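Local structure of aminotransferase, class I and II (Erwinia tasmaniensis, 5Z0Q) at residues Ile78-Ser83 with His207-Leu212. The protein is a fold-type I enzyme of the class I and II aminotransferase family that binds pyridoxal-5'-phosphate. Numbering follows the deposited sequence.
With PLP (pyridoxal-5'-phosphate), chain M.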
loop_
_atom_site.group_PDB
_atom_site.type_symbol
_atom_site.label_atom_id
_atom_site.label_comp_id
_atom_site.label_asym_id
_atom_site.label_seq_id
_atom_site.Cartn_x
_atom_site.Cartn_y
_atom_site.Cartn_z
ATOM N N ILE A 78 -12.526 -13.756 -11.553
ATOM C CA ILE A 78 -13.154 -13.941 -12.859
ATOM C C ILE A 78 -14.365 -14.859 -12.743
ATOM O O ILE A 78 -15.434 -14.577 -13.299
ATOM C CB ILE A 78 -12.128 -14.479 -13.874
ATOM C CG1 ILE A 78 -11.082 -13.408 -14.191
ATOM C CG2 ILE A 78 -12.820 -14.947 -15.143
ATOM C CD1 ILE A 78 -10.010 -13.869 -15.150
ATOM N N GLU A 79 -14.221 -15.970 -12.013
ATOM C CA GLU A 79 -15.346 -16.878 -11.819
ATOM C C GLU A 79 -16.490 -16.202 -11.077
ATOM O O GLU A 79 -17.661 -16.501 -11.335
ATOM C CB GLU A 79 -14.892 -18.128 -11.064
ATOM C CG GLU A 79 -14.039 -19.084 -11.882
ATOM C CD GLU A 79 -13.600 -20.299 -11.085
ATOM O OE1 GLU A 79 -13.738 -20.280 -9.843
ATOM O OE2 GLU A 79 -13.119 -21.275 -11.700
ATOM N N ARG A 80 -16.176 -15.288 -10.158
ATOM C CA ARG A 80 -17.225 -14.626 -9.392
ATOM C C ARG A 80 -17.990 -13.622 -10.247
ATOM O O ARG A 80 -19.219 -13.532 -10.153
ATOM C CB ARG A 80 -16.625 -13.941 -8.165
ATOM C CG ARG A 80 -17.658 -13.353 -7.221
ATOM C CD ARG A 80 -17.007 -12.782 -5.972
ATOM N NE ARG A 80 -18.002 -12.366 -4.989
ATOM C CZ ARG A 80 -18.568 -13.185 -4.108
ATOM N NH1 ARG A 80 -18.236 -14.470 -4.083
ATOM N NH2 ARG A 80 -19.467 -12.721 -3.253
ATOM N N MET A 81 -17.284 -12.864 -11.090
ATOM C CA MET A 81 -17.954 -11.855 -11.904
ATOM C C MET A 81 -18.813 -12.482 -12.994
ATOM O O MET A 81 -19.775 -11.858 -13.456
ATOM C CB MET A 81 -16.926 -10.906 -12.521
ATOM C CG MET A 81 -16.080 -10.185 -11.492
ATOM S SD MET A 81 -17.076 -9.568 -10.123
ATOM C CE MET A 81 -15.938 -9.773 -8.753
ATOM N N GLU A 82 -18.487 -13.701 -13.416
ATOM C CA GLU A 82 -19.268 -14.360 -14.455
ATOM C C GLU A 82 -20.456 -15.122 -13.883
ATOM O O GLU A 82 -21.515 -15.182 -14.515
ATOM C CB GLU A 82 -18.379 -15.314 -15.260
ATOM C CG GLU A 82 -19.046 -15.890 -16.500
ATOM C CD GLU A 82 -18.122 -16.797 -17.293
ATOM O OE1 GLU A 82 -17.107 -17.260 -16.730
ATOM O OE2 GLU A 82 -18.409 -17.044 -18.484
ATOM N N SER A 83 -20.302 -15.705 -12.693
ATOM C CA SER A 83 -21.370 -16.523 -12.134
ATOM C C SER A 83 -22.387 -15.682 -11.371
ATOM O O SER A 83 -23.590 -15.958 -11.428
ATOM C CB SER A 83 -20.780 -17.599 -11.221
ATOM O OG SER A 83 -20.071 -17.017 -10.141
ATOM N N HIS A 207 -19.499 -2.508 -2.582
ATOM C CA HIS A 207 -20.625 -3.088 -1.860
ATOM C C HIS A 207 -21.438 -4.066 -2.699
ATOM O O HIS A 207 -22.554 -4.417 -2.304
ATOM C CB HIS A 207 -21.544 -1.981 -1.337
ATOM C CG HIS A 207 -20.902 -1.087 -0.323
ATOM N ND1 HIS A 207 -20.204 0.050 -0.668
ATOM C CD2 HIS A 207 -20.852 -1.163 1.028
ATOM C CE1 HIS A 207 -19.750 0.635 0.426
ATOM N NE2 HIS A 207 -20.131 -0.081 1.468
ATOM N N CYS A 208 -20.905 -4.524 -3.835
ATOM C CA CYS A 208 -21.685 -5.357 -4.744
ATOM C C CYS A 208 -22.080 -6.693 -4.126
ATOM O O CYS A 208 -23.056 -7.304 -4.576
ATOM C CB CYS A 208 -20.908 -5.591 -6.041
ATOM S SG CYS A 208 -19.361 -6.498 -5.836
ATOM N N ASP A 209 -21.357 -7.160 -3.111
ATOM C CA ASP A 209 -21.687 -8.422 -2.461
ATOM C C ASP A 209 -22.742 -8.280 -1.373
ATOM O O ASP A 209 -23.212 -9.299 -0.855
ATOM C CB ASP A 209 -20.430 -9.056 -1.853
ATOM C CG ASP A 209 -19.431 -9.505 -2.901
ATOM O OD1 ASP A 209 -19.859 -9.854 -4.021
ATOM O OD2 ASP A 209 -18.218 -9.516 -2.601
ATOM N N LEU A 210 -23.128 -7.055 -1.016
ATOM C CA LEU A 210 -24.031 -6.810 0.103
ATOM C C LEU A 210 -25.429 -6.400 -0.353
ATOM O O LEU A 210 -26.094 -5.602 0.311
ATOM C CB LEU A 210 -23.441 -5.752 1.035
ATOM C CG LEU A 210 -22.122 -6.129 1.711
ATOM C CD1 LEU A 210 -21.618 -4.993 2.588
ATOM C CD2 LEU A 210 -22.286 -7.407 2.523
ATOM N N VAL A 211 -25.891 -6.942 -1.475
ATOM C CA VAL A 211 -27.237 -6.658 -1.963
ATOM C C VAL A 211 -28.233 -7.480 -1.153
ATOM O O VAL A 211 -28.137 -8.710 -1.095
ATOM C CB VAL A 211 -27.358 -6.961 -3.462
ATOM C CG1 VAL A 211 -28.778 -6.708 -3.942
ATOM C CG2 VAL A 211 -26.361 -6.125 -4.252
ATOM N N LEU A 212 -29.194 -6.799 -0.527
ATOM C CA LEU A 212 -30.186 -7.462 0.309
ATOM C C LEU A 212 -31.539 -7.629 -0.366
ATOM O O LEU A 212 -32.311 -8.504 0.041
ATOM C CB LEU A 212 -30.394 -6.684 1.615
ATOM C CG LEU A 212 -29.173 -6.311 2.452
ATOM C CD1 LEU A 212 -29.619 -5.532 3.678
ATOM C CD2 LEU A 212 -28.383 -7.546 2.852
HETATM N N1 PLP M . -15.327 2.686 -1.635
HETATM C C2 PLP M . -16.483 2.936 -0.924
HETATM C C2A PLP M . -17.678 3.526 -1.616
HETATM C C3 PLP M . -16.545 2.639 0.432
HETATM O O3 PLP M . -17.693 2.888 1.137
HETATM C C4 PLP M . -15.439 2.091 1.073
HETATM C C4A PLP M . -15.554 1.607 2.488
HETATM C C5 PLP M . -14.276 1.845 0.352
HETATM C C6 PLP M . -14.225 2.143 -1.005
HETATM C C5A PLP M . -13.079 1.247 1.058
HETATM O O4P PLP M . -11.885 1.541 0.368
HETATM P P PLP M . -10.469 1.253 1.079
HETATM O O1P PLP M . -10.473 1.852 2.466
HETATM O O2P PLP M . -9.351 1.867 0.268
HETATM O O3P PLP M . -10.274 -0.242 1.168
#
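Asp-209 OD1 is gripped by two nitrogens of Arg-80, which approach it from the same face of the carboxylate. Both bonds belong to one salt bridge: Arg-80 NH2 to Asp-209 OD1 at 3.0 Å, with an N-H...O angle of 157°, and a longer, more bent one from Arg-80 NE to the same OD1 at 3.3 Å. The grip is therefore side-on, through NE and one terminal nitrogen, but converges on a single atom instead of pairing with both oxygens. OD1 sits almost in the guanidinium plane, at its edge, while the two planes stand 88° apart, and NH2 comes at OD1 from well above the carboxylate plane. Arg-80 can span the gap, 10.3 Å from its CA to Asp-209 CA, because its CG is anti to the backbone N (chi1 -174°) and the chain stays extended out to NE. The carboxylate comes to meet it from the opposite direction. Both residues are buried, and their polar ends have further partners: Asp-209 OD2 is hydrogen-bonded to Ser-241 and Trp-286, and Arg-80 NH2 also donates to Gln-290. The acid is thus held through both oxygens, which probably favours its ionised form beside the guanidinium. Asp-209 occupies the third position of a type I beta turn from His-207 to Leu-210, closed by a bond of 3.0 Å from Leu-210 N to His-207 O. At the start of this turn, His-207 sets its ring edge to pyridoxal-5'-phosphate, with CE1 3.1 Å from O3 of the ligand. The ion pair thus ties helix 71-83 to the loop that follows strand 200-204 of the large mixed sheet, the loop that carries part of the pyridoxal-5'-phosphate pocket in this fold-type I aminotransferase.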